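Local coordinates for isomerase/lactonizing enzyme (Agrobacterium tumefaciens, PDB 1RVK), which is of unknown function but belongs to the enolase superfamily, is related to mandelate racemase and muconate lactonizing enzyme, and binds a magnesium ion, at residues 6-11 and 36-41; 49-54 and 369-374; 56-61 and 93-98. All blocks are in the same frame, centred on the assembly; numbering follows the deposited sequence.

In the fold
Contacts 1 and 2 meet in one antiparallel sheet: their centres are about 8 Å apart, and strand 30-42 is flanked by 3-15 and 47-52. Thr-39 OG1 joins them directly, 2.8 Å from His-49 ND1. Contact 3, centred about 14 Å from contact 1 and 19 Å from contact 2, joins the start of helix 59-70 to the loop leading into helix 98-116, within the N-terminal domain; Val-57 packs on Val-8, Ala-36 and Thr-52. Contact 2 alone brings in the chain's C-terminal end, at 369-374. None of the six segments supplies a magnesium ligand. Those are Asp-206, Glu-232 and Glu-258, at or just beyond the ends of parallel strands in the TIM-barrel-like domain.

Contact 1. Residues 6-11 and 36-41; sequences VEVRVF and AMLTVR
Glu-7 and Arg-41 meet through a bidentate, end-on salt bridge, Arg-41 NH2 lying 2.9 Å from Glu-7 OE1 and NH1 3.2 Å from OE2. The carboxylate and guanidinium planes stand 72° apart, and both nitrogens come from above the carboxylate plane, so this is not a coplanar pair. A bend at chi3 (-55°) turns the Arg-41 guanidinium back over its neighbour strand. Arg-9 directs NH1 and NH2 at the same OE1, each at 3.0 Å, giving that oxygen three N-H donors; the shared anion probably offsets the closeness of the two arginines. Arg-41 NE is held in turn by Glu-47. A water binds Arg-9 NH1, Met-37 O and Thr-39 OG1, and that hydroxyl also bonds His-49.

On the other face, Leu-38 CD2 touches both Val-8 CG2, at 3.6 Å, and Val-6 CG1, at 3.8 Å. Helices 59-70 and 98-116 pack on this apolar side, while helix 373-378 touches the selenomethionine Met-37. Between the two faces, in the backbone, hydrogen-bonded pairs Glu-7/Thr-39 and Arg-9/Met-37 alternate with non-hydrogen-bonded ones, the segments' N-to-C directions 161° apart. This is the regular ladder of the three-stranded antiparallel meander that, backed by helices, forms the N-terminal domain of enolase-superfamily proteins.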
loop_
_atom_site.group_PDB
_atom_site.type_symbol
_atom_site.label_atom_id
_atom_site.label_comp_id
_atom_site.label_asym_id
_atom_site.label_seq_id
_atom_site.Cartn_x
_atom_site.Cartn_y
_atom_site.Cartn_z
ATOM N N VAL A 6 4.955 4.855 24.979
ATOM C CA VAL A 6 4.971 4.239 23.654
ATOM C C VAL A 6 4.783 2.760 23.976
ATOM O O VAL A 6 5.642 2.143 24.606
ATOM C CB VAL A 6 6.314 4.433 22.924
ATOM C CG1 VAL A 6 6.272 3.724 21.573
ATOM C CG2 VAL A 6 6.586 5.914 22.725
ATOM N N GLU A 7 3.654 2.196 23.563
ATOM C CA GLU A 7 3.366 0.801 23.869
ATOM C C GLU A 7 2.986 -0.032 22.653
ATOM O O GLU A 7 2.401 0.469 21.697
ATOM C CB GLU A 7 2.235 0.732 24.894
ATOM C CG GLU A 7 2.367 1.759 26.011
ATOM C CD GLU A 7 1.141 1.823 26.903
ATOM O OE1 GLU A 7 0.010 1.737 26.373
ATOM O OE2 GLU A 7 1.308 1.974 28.133
ATOM N N VAL A 8 3.322 -1.315 22.713
ATOM C CA VAL A 8 3.005 -2.244 21.640
ATOM C C VAL A 8 2.173 -3.381 22.210
ATOM O O VAL A 8 2.536 -3.981 23.222
ATOM C CB VAL A 8 4.282 -2.838 21.004
ATOM C CG1 VAL A 8 3.905 -3.898 19.970
ATOM C CG2 VAL A 8 5.096 -1.729 20.349
ATOM N N ARG A 9 1.050 -3.660 21.562
ATOM C CA ARG A 9 0.165 -4.736 21.982
ATOM C C ARG A 9 0.026 -5.706 20.822
ATOM O O ARG A 9 -0.451 -5.338 19.747
ATOM C CB ARG A 9 -1.212 -4.181 22.368
ATOM C CG ARG A 9 -1.198 -3.299 23.608
ATOM C CD ARG A 9 -2.575 -2.724 23.896
ATOM N NE ARG A 9 -2.627 -2.066 25.199
ATOM C CZ ARG A 9 -1.946 -0.969 25.519
ATOM N NH1 ARG A 9 -1.154 -0.388 24.626
ATOM N NH2 ARG A 9 -2.053 -0.453 26.737
ATOM N N VAL A 10 0.467 -6.939 21.039
ATOM C CA VAL A 10 0.381 -7.963 20.011
ATOM C C VAL A 10 -0.836 -8.828 20.301
ATOM O O VAL A 10 -1.060 -9.246 21.440
ATOM C CB VAL A 10 1.649 -8.845 19.992
ATOM C CG1 VAL A 10 1.576 -9.846 18.845
ATOM C CG2 VAL A 10 2.884 -7.966 19.844
ATOM N N PHE A 11 -1.630 -9.085 19.267
ATOM C CA PHE A 11 -2.828 -9.895 19.416
ATOM C C PHE A 11 -2.990 -10.797 18.202
ATOM O O PHE A 11 -2.272 -10.648 17.211
ATOM C CB PHE A 11 -4.060 -9.000 19.554
ATOM C CG PHE A 11 -4.300 -8.112 18.365
ATOM C CD1 PHE A 11 -3.570 -6.939 18.196
ATOM C CD2 PHE A 11 -5.246 -8.461 17.403
ATOM C CE1 PHE A 11 -3.780 -6.122 17.083
ATOM C CE2 PHE A 11 -5.463 -7.654 16.288
ATOM C CZ PHE A 11 -4.727 -6.481 16.127
ATOM N N ALA A 36 0.338 -6.498 15.410
ATOM C CA ALA A 36 0.756 -5.598 16.476
ATOM C C ALA A 36 0.126 -4.218 16.340
ATOM O O ALA A 36 -0.091 -3.724 15.232
ATOM C CB ALA A 36 2.277 -5.476 16.490
HETATM N N MSE A 37 -0.186 -3.609 17.477
HETATM C CA MSE A 37 -0.752 -2.270 17.483
HETATM C C MSE A 37 0.171 -1.393 18.312
HETATM O O MSE A 37 0.486 -1.721 19.461
HETATM C CB MSE A 37 -2.163 -2.249 18.087
HETATM C CG MSE A 37 -2.764 -0.837 18.160
HETATM SE SE MSE A 37 -4.593 -0.718 18.846
HETATM C CE MSE A 37 -4.233 -1.176 20.696
ATOM N N LEU A 38 0.624 -0.300 17.708
ATOM C CA LEU A 38 1.499 0.647 18.382
ATOM C C LEU A 38 0.632 1.788 18.909
ATOM O O LEU A 38 -0.199 2.329 18.175
ATOM C CB LEU A 38 2.536 1.197 17.398
ATOM C CG LEU A 38 3.608 2.190 17.879
ATOM C CD1 LEU A 38 2.981 3.508 18.269
ATOM C CD2 LEU A 38 4.379 1.593 19.039
ATOM N N THR A 39 0.816 2.139 20.178
ATOM C CA THR A 39 0.061 3.233 20.786
ATOM C C THR A 39 1.006 4.280 21.371
ATOM O O THR A 39 1.961 3.947 22.074
ATOM C CB THR A 39 -0.866 2.736 21.929
ATOM O OG1 THR A 39 -1.917 1.920 21.391
ATOM C CG2 THR A 39 -1.483 3.918 22.666
ATOM N N VAL A 40 0.743 5.545 21.061
ATOM C CA VAL A 40 1.532 6.654 21.585
ATOM C C VAL A 40 0.588 7.455 22.482
ATOM O O VAL A 40 -0.503 7.839 22.054
ATOM C CB VAL A 40 2.056 7.563 20.451
ATOM C CG1 VAL A 40 2.860 8.722 21.039
ATOM C CG2 VAL A 40 2.920 6.750 19.494
ATOM N N ARG A 41 0.998 7.699 23.725
ATOM C CA ARG A 41 0.160 8.436 24.667
ATOM C C ARG A 41 0.847 9.686 25.204
ATOM O O ARG A 41 2.062 9.705 25.399
ATOM C CB ARG A 41 -0.234 7.528 25.843
ATOM C CG ARG A 41 -1.157 8.189 26.861
ATOM C CD ARG A 41 -1.453 7.271 28.050
ATOM N NE ARG A 41 -1.997 5.984 27.625
ATOM C CZ ARG A 41 -1.301 4.853 27.581
ATOM N NH1 ARG A 41 -0.025 4.838 27.941
ATOM N NH2 ARG A 41 -1.878 3.735 27.164
HETATM O O HOH W 1 -0.948 -0.608 21.644
#

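Contact 2. Residues 49-54 and 369-374; sequences HSFTAP and EDIDFT
Ile-371 reaches His-49 and Phe-51 because its CG1 lies beside the backbone N (chi1 -52°) and the chain then runs straight, chi2 173°, bringing CD1 against both rings. CD1 approaches His-49 CB to 3.8 Å and Phe-51 CE2 to 3.9 Å, at a slant to either ring, whereas CG1 lies at the rim of the Phe-51 ring, in its plane. The other branch, CG2, sits over the centre of the Phe-373 ring, 3.6 Å above its plane, and so backs that ring from within its own segment.

Phe-373 in turn presents an edge to a face of His-49. With centroids 5.1 Å apart and planes at 64°, this is a T-shaped pair. The imidazole is anchored by the hydrogen bond between ND1 and Thr-39 OG1 on the neighbouring strand. Glu-369 runs antiparallel alongside Phe-51, and its OE1 lies near the ring plane, 3.4 Å from CD2, where the positive C-H rim would suit a carboxylate.

Two waters donate to OE1. One lies 2.6 Å from Glu-369 OE1 and also donates to His-49 O; the second lies 2.8 Å from Glu-369 OE1, accepts from Phe-51 N and bonds Ser-50 OG. Direct contact is thus apolar and aromatic apart from the carboxylate at the Phe-51 rim, and the polar linkage is solvent-mediated: the two waters link the carboxylate to His-49 O and Phe-51 N of the edge strand.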
loop_
_atom_site.group_PDB
_atom_site.type_symbol
_atom_site.label_atom_id
_atom_site.label_comp_id
_atom_site.label_asym_id
_atom_site.label_seq_id
_atom_site.Cartn_x
_atom_site.Cartn_y
_atom_site.Cartn_z
ATOM N N HIS A 49 -2.979 5.508 17.553
ATOM C CA HIS A 49 -2.671 4.107 17.269
ATOM C C HIS A 49 -2.378 3.818 15.801
ATOM O O HIS A 49 -2.814 4.549 14.914
ATOM C CB HIS A 49 -3.855 3.224 17.676
ATOM C CG HIS A 49 -4.512 3.636 18.953
ATOM N ND1 HIS A 49 -4.015 3.292 20.192
ATOM C CD2 HIS A 49 -5.618 4.383 19.184
ATOM C CE1 HIS A 49 -4.788 3.809 21.132
ATOM N NE2 HIS A 49 -5.766 4.476 20.547
ATOM N N SER A 50 -1.658 2.727 15.560
ATOM C CA SER A 50 -1.345 2.297 14.203
ATOM C C SER A 50 -0.964 0.817 14.226
ATOM O O SER A 50 -0.349 0.342 15.179
ATOM C CB SER A 50 -0.212 3.141 13.615
ATOM O OG SER A 50 -0.237 3.071 12.199
ATOM N N PHE A 51 -1.331 0.097 13.169
ATOM C CA PHE A 51 -1.075 -1.337 13.076
ATOM C C PHE A 51 0.074 -1.725 12.155
ATOM O O PHE A 51 0.343 -1.049 11.164
ATOM C CB PHE A 51 -2.347 -2.041 12.597
ATOM C CG PHE A 51 -3.507 -1.887 13.533
ATOM C CD1 PHE A 51 -3.652 -2.735 14.623
ATOM C CD2 PHE A 51 -4.433 -0.861 13.351
ATOM C CE1 PHE A 51 -4.704 -2.568 15.523
ATOM C CE2 PHE A 51 -5.488 -0.686 14.246
ATOM C CZ PHE A 51 -5.622 -1.541 15.334
ATOM N N THR A 52 0.744 -2.826 12.491
ATOM C CA THR A 52 1.846 -3.340 11.681
ATOM C C THR A 52 2.217 -4.743 12.147
ATOM O O THR A 52 1.650 -5.253 13.112
ATOM C CB THR A 52 3.100 -2.437 11.769
ATOM O OG1 THR A 52 4.018 -2.799 10.730
ATOM C CG2 THR A 52 3.785 -2.591 13.120
ATOM N N ALA A 53 3.160 -5.369 11.451
ATOM C CA ALA A 53 3.604 -6.712 11.806
ATOM C C ALA A 53 4.464 -6.640 13.066
ATOM O O ALA A 53 5.262 -5.719 13.229
ATOM C CB ALA A 53 4.402 -7.321 10.658
ATOM N N PRO A 54 4.325 -7.630 13.960
ATOM C CA PRO A 54 5.069 -7.711 15.223
ATOM C C PRO A 54 6.568 -7.408 15.159
ATOM O O PRO A 54 7.077 -6.632 15.965
ATOM C CB PRO A 54 4.790 -9.138 15.691
ATOM C CG PRO A 54 3.393 -9.373 15.197
ATOM C CD PRO A 54 3.455 -8.810 13.791
ATOM N N GLU A 369 -9.605 4.700 12.067
ATOM C CA GLU A 369 -9.737 3.259 12.196
ATOM C C GLU A 369 -10.614 2.996 13.424
ATOM O O GLU A 369 -10.291 3.416 14.537
ATOM C CB GLU A 369 -8.354 2.604 12.316
ATOM C CG GLU A 369 -7.468 2.893 11.094
ATOM C CD GLU A 369 -6.167 2.102 11.063
ATOM O OE1 GLU A 369 -5.422 2.122 12.061
ATOM O OE2 GLU A 369 -5.878 1.468 10.024
ATOM N N ASP A 370 -11.742 2.333 13.193
ATOM C CA ASP A 370 -12.717 2.016 14.242
ATOM C C ASP A 370 -12.222 0.782 14.993
ATOM O O ASP A 370 -12.699 -0.333 14.775
ATOM C CB ASP A 370 -14.076 1.743 13.588
ATOM C CG ASP A 370 -15.237 1.868 14.559
ATOM O OD1 ASP A 370 -16.391 1.667 14.121
ATOM O OD2 ASP A 370 -15.002 2.167 15.749
ATOM N N ILE A 371 -11.265 1.001 15.889
ATOM C CA ILE A 371 -10.635 -0.076 16.640
ATOM C C ILE A 371 -11.478 -0.772 17.704
ATOM O O ILE A 371 -12.081 -0.128 18.561
ATOM C CB ILE A 371 -9.335 0.437 17.293
ATOM C CG1 ILE A 371 -8.463 1.101 16.222
ATOM C CG2 ILE A 371 -8.586 -0.716 17.947
ATOM C CD1 ILE A 371 -7.236 1.795 16.760
ATOM N N ASP A 372 -11.510 -2.100 17.634
ATOM C CA ASP A 372 -12.249 -2.899 18.606
ATOM C C ASP A 372 -11.236 -3.260 19.688
ATOM O O ASP A 372 -10.634 -4.335 19.651
ATOM C CB ASP A 372 -12.790 -4.176 17.956
ATOM C CG ASP A 372 -13.793 -4.910 18.841
ATOM O OD1 ASP A 372 -13.711 -4.781 20.081
ATOM O OD2 ASP A 372 -14.656 -5.630 18.295
ATOM N N PHE A 373 -11.037 -2.354 20.640
ATOM C CA PHE A 373 -10.074 -2.581 21.714
ATOM C C PHE A 373 -10.404 -3.801 22.566
ATOM O O PHE A 373 -9.505 -4.469 23.082
ATOM C CB PHE A 373 -9.966 -1.340 22.602
ATOM C CG PHE A 373 -9.433 -0.132 21.885
ATOM C CD1 PHE A 373 -10.298 0.780 21.290
ATOM C CD2 PHE A 373 -8.062 0.077 21.778
ATOM C CE1 PHE A 373 -9.807 1.884 20.597
ATOM C CE2 PHE A 373 -7.559 1.177 21.086
ATOM C CZ PHE A 373 -8.435 2.082 20.494
ATOM N N THR A 374 -11.693 -4.092 22.710
ATOM C CA THR A 374 -12.120 -5.243 23.497
ATOM C C THR A 374 -11.657 -6.540 22.842
ATOM O O THR A 374 -11.183 -7.449 23.521
ATOM C CB THR A 374 -13.652 -5.273 23.652
ATOM O OG1 THR A 374 -14.078 -4.098 24.350
ATOM C CG2 THR A 374 -14.084 -6.505 24.429
HETATM O O HOH W 2 -5.453 3.847 13.994
HETATM O O HOH W 3 -2.811 1.759 11.162
#

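Contact 3. Residues 56-61 and 93-98; sequences IVRPHV and AAQLTD
The first turn of helix 59-70 faces an irregular loop, with the nearest CA atoms those of Val-61 and Leu-96, 6.6 Å apart. That separation is bridged by side chains. Val-61 CG1 meets Leu-96 CD1 at 4.1 Å, the two branches crossing at a slant, while Val-61 CG2 lies 3.8 Å from Gln-95 O. Leu-96 continues inward onto Phe-65 and Leu-101, and Val-61 also touches Thr-100, so this apolar pair sits where helices 59-70 and 98-116 converge.

Nearer the surface, His-60 turns the edge of its imidazole to the aliphatic part of Gln-95: CE1 is 3.9 Å from CB, near the ring plane, and the two side chains cross at about a right angle. Gln-95 bends at chi2 (-50°), which brings its amide to the rim of the Arg-58 guanidinium with the two planes 80° apart. The amide is probably turned over in the model, so the pairing of its end atoms with Arg-58 remains undecided. The firmer link is a water, which accepts from Arg-58 NH1 at 2.9 Å and donates to Gln-95 O at 2.7 Å. NH1 has a second acceptor in Glu-55 O, which fixes the guanidinium from the side of its own segment. Just beyond, Thr-97 caps helix 98-116 through its hydroxyl, bonded to Thr-100 N.

Chemically, the contact is divided. One apolar pair, with His-60 against the aliphatic part of Gln-95, supplies the direct packing, whereas the clear polar link from the start of helix 59-70 to the loop before helix 98-116 runs through water, from an arginine that a backbone carbonyl holds in place.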
loop_
_atom_site.group_PDB
_atom_site.type_symbol
_atom_site.label_atom_id
_atom_site.label_comp_id
_atom_site.label_asym_id
_atom_site.label_seq_id
_atom_site.Cartn_x
_atom_site.Cartn_y
_atom_site.Cartn_z
ATOM N N ILE A 56 8.275 -5.592 13.233
ATOM C CA ILE A 56 8.569 -4.197 12.927
ATOM C C ILE A 56 8.581 -3.295 14.161
ATOM O O ILE A 56 9.259 -2.265 14.179
ATOM C CB ILE A 56 7.562 -3.682 11.874
ATOM C CG1 ILE A 56 7.791 -4.443 10.565
ATOM C CG2 ILE A 56 7.716 -2.180 11.662
ATOM C CD1 ILE A 56 6.662 -4.312 9.554
ATOM N N VAL A 57 7.846 -3.690 15.195
ATOM C CA VAL A 57 7.784 -2.919 16.434
ATOM C C VAL A 57 8.149 -3.793 17.631
ATOM O O VAL A 57 7.609 -3.622 18.727
ATOM C CB VAL A 57 6.375 -2.330 16.662
ATOM C CG1 VAL A 57 6.081 -1.259 15.619
ATOM C CG2 VAL A 57 5.333 -3.436 16.597
ATOM N N ARG A 58 9.067 -4.731 17.419
ATOM C CA ARG A 58 9.494 -5.616 18.497
ATOM C C ARG A 58 10.283 -4.808 19.533
ATOM O O ARG A 58 10.741 -3.697 19.256
ATOM C CB ARG A 58 10.332 -6.779 17.939
ATOM C CG ARG A 58 11.653 -6.390 17.275
ATOM C CD ARG A 58 12.323 -7.628 16.686
ATOM N NE ARG A 58 13.701 -7.387 16.262
ATOM C CZ ARG A 58 14.051 -6.702 15.177
ATOM N NH1 ARG A 58 13.126 -6.179 14.384
ATOM N NH2 ARG A 58 15.337 -6.545 14.881
ATOM N N PRO A 59 10.438 -5.349 20.749
ATOM C CA PRO A 59 11.168 -4.659 21.816
ATOM C C PRO A 59 12.509 -4.039 21.432
ATOM O O PRO A 59 12.796 -2.901 21.809
ATOM C CB PRO A 59 11.305 -5.737 22.882
ATOM C CG PRO A 59 10.004 -6.483 22.737
ATOM C CD PRO A 59 9.903 -6.637 21.231
ATOM N N HIS A 60 13.333 -4.776 20.694
ATOM C CA HIS A 60 14.634 -4.245 20.305
ATOM C C HIS A 60 14.535 -2.881 19.633
ATOM O O HIS A 60 15.296 -1.968 19.952
ATOM C CB HIS A 60 15.366 -5.213 19.371
ATOM C CG HIS A 60 16.665 -4.675 18.853
ATOM N ND1 HIS A 60 16.787 -4.083 17.614
ATOM C CD2 HIS A 60 17.886 -4.587 19.433
ATOM C CE1 HIS A 60 18.025 -3.654 17.453
ATOM N NE2 HIS A 60 18.713 -3.947 18.542
ATOM N N VAL A 61 13.594 -2.750 18.707
ATOM C CA VAL A 61 13.407 -1.506 17.973
ATOM C C VAL A 61 12.767 -0.421 18.828
ATOM O O VAL A 61 13.150 0.747 18.755
ATOM C CB VAL A 61 12.538 -1.742 16.715
ATOM C CG1 VAL A 61 12.357 -0.444 15.951
ATOM C CG2 VAL A 61 13.196 -2.788 15.828
ATOM N N ALA A 93 22.373 -0.863 12.291
ATOM C CA ALA A 93 22.700 -2.247 11.955
ATOM C C ALA A 93 21.546 -2.864 11.162
ATOM O O ALA A 93 21.225 -4.044 11.324
ATOM C CB ALA A 93 22.968 -3.061 13.227
ATOM N N ALA A 94 20.929 -2.041 10.316
ATOM C CA ALA A 94 19.812 -2.435 9.458
ATOM C C ALA A 94 18.518 -2.806 10.178
ATOM O O ALA A 94 17.615 -3.387 9.568
ATOM C CB ALA A 94 20.240 -3.584 8.543
ATOM N N GLN A 95 18.406 -2.457 11.459
ATOM C CA GLN A 95 17.203 -2.795 12.212
ATOM C C GLN A 95 16.132 -1.702 12.292
ATOM O O GLN A 95 14.973 -2.006 12.550
ATOM C CB GLN A 95 17.586 -3.269 13.619
ATOM C CG GLN A 95 18.610 -4.398 13.615
ATOM C CD GLN A 95 18.234 -5.541 12.680
ATOM O OE1 GLN A 95 19.062 -6.022 11.904
ATOM N NE2 GLN A 95 16.988 -5.983 12.754
ATOM N N LEU A 96 16.502 -0.439 12.090
ATOM C CA LEU A 96 15.502 0.633 12.118
ATOM C C LEU A 96 15.098 0.864 10.664
ATOM O O LEU A 96 15.724 1.638 9.944
ATOM C CB LEU A 96 16.077 1.919 12.727
ATOM C CG LEU A 96 15.079 3.080 12.857
ATOM C CD1 LEU A 96 13.905 2.654 13.737
ATOM C CD2 LEU A 96 15.771 4.302 13.436
ATOM N N THR A 97 14.040 0.175 10.253
ATOM C CA THR A 97 13.550 0.215 8.877
ATOM C C THR A 97 12.517 1.283 8.550
ATOM O O THR A 97 11.944 1.908 9.446
ATOM C CB THR A 97 12.940 -1.134 8.516
ATOM O OG1 THR A 97 11.743 -1.325 9.284
ATOM C CG2 THR A 97 13.923 -2.256 8.837
ATOM N N ASP A 98 12.281 1.487 7.254
ATOM C CA ASP A 98 11.283 2.463 6.824
ATOM C C ASP A 98 9.927 2.017 7.357
ATOM O O ASP A 98 9.053 2.844 7.629
ATOM C CB ASP A 98 11.212 2.563 5.293
ATOM C CG ASP A 98 12.470 3.147 4.679
ATOM O OD1 ASP A 98 13.235 3.826 5.399
ATOM O OD2 ASP A 98 12.685 2.939 3.464
HETATM O O HOH W 4 13.913 -4.416 12.203
#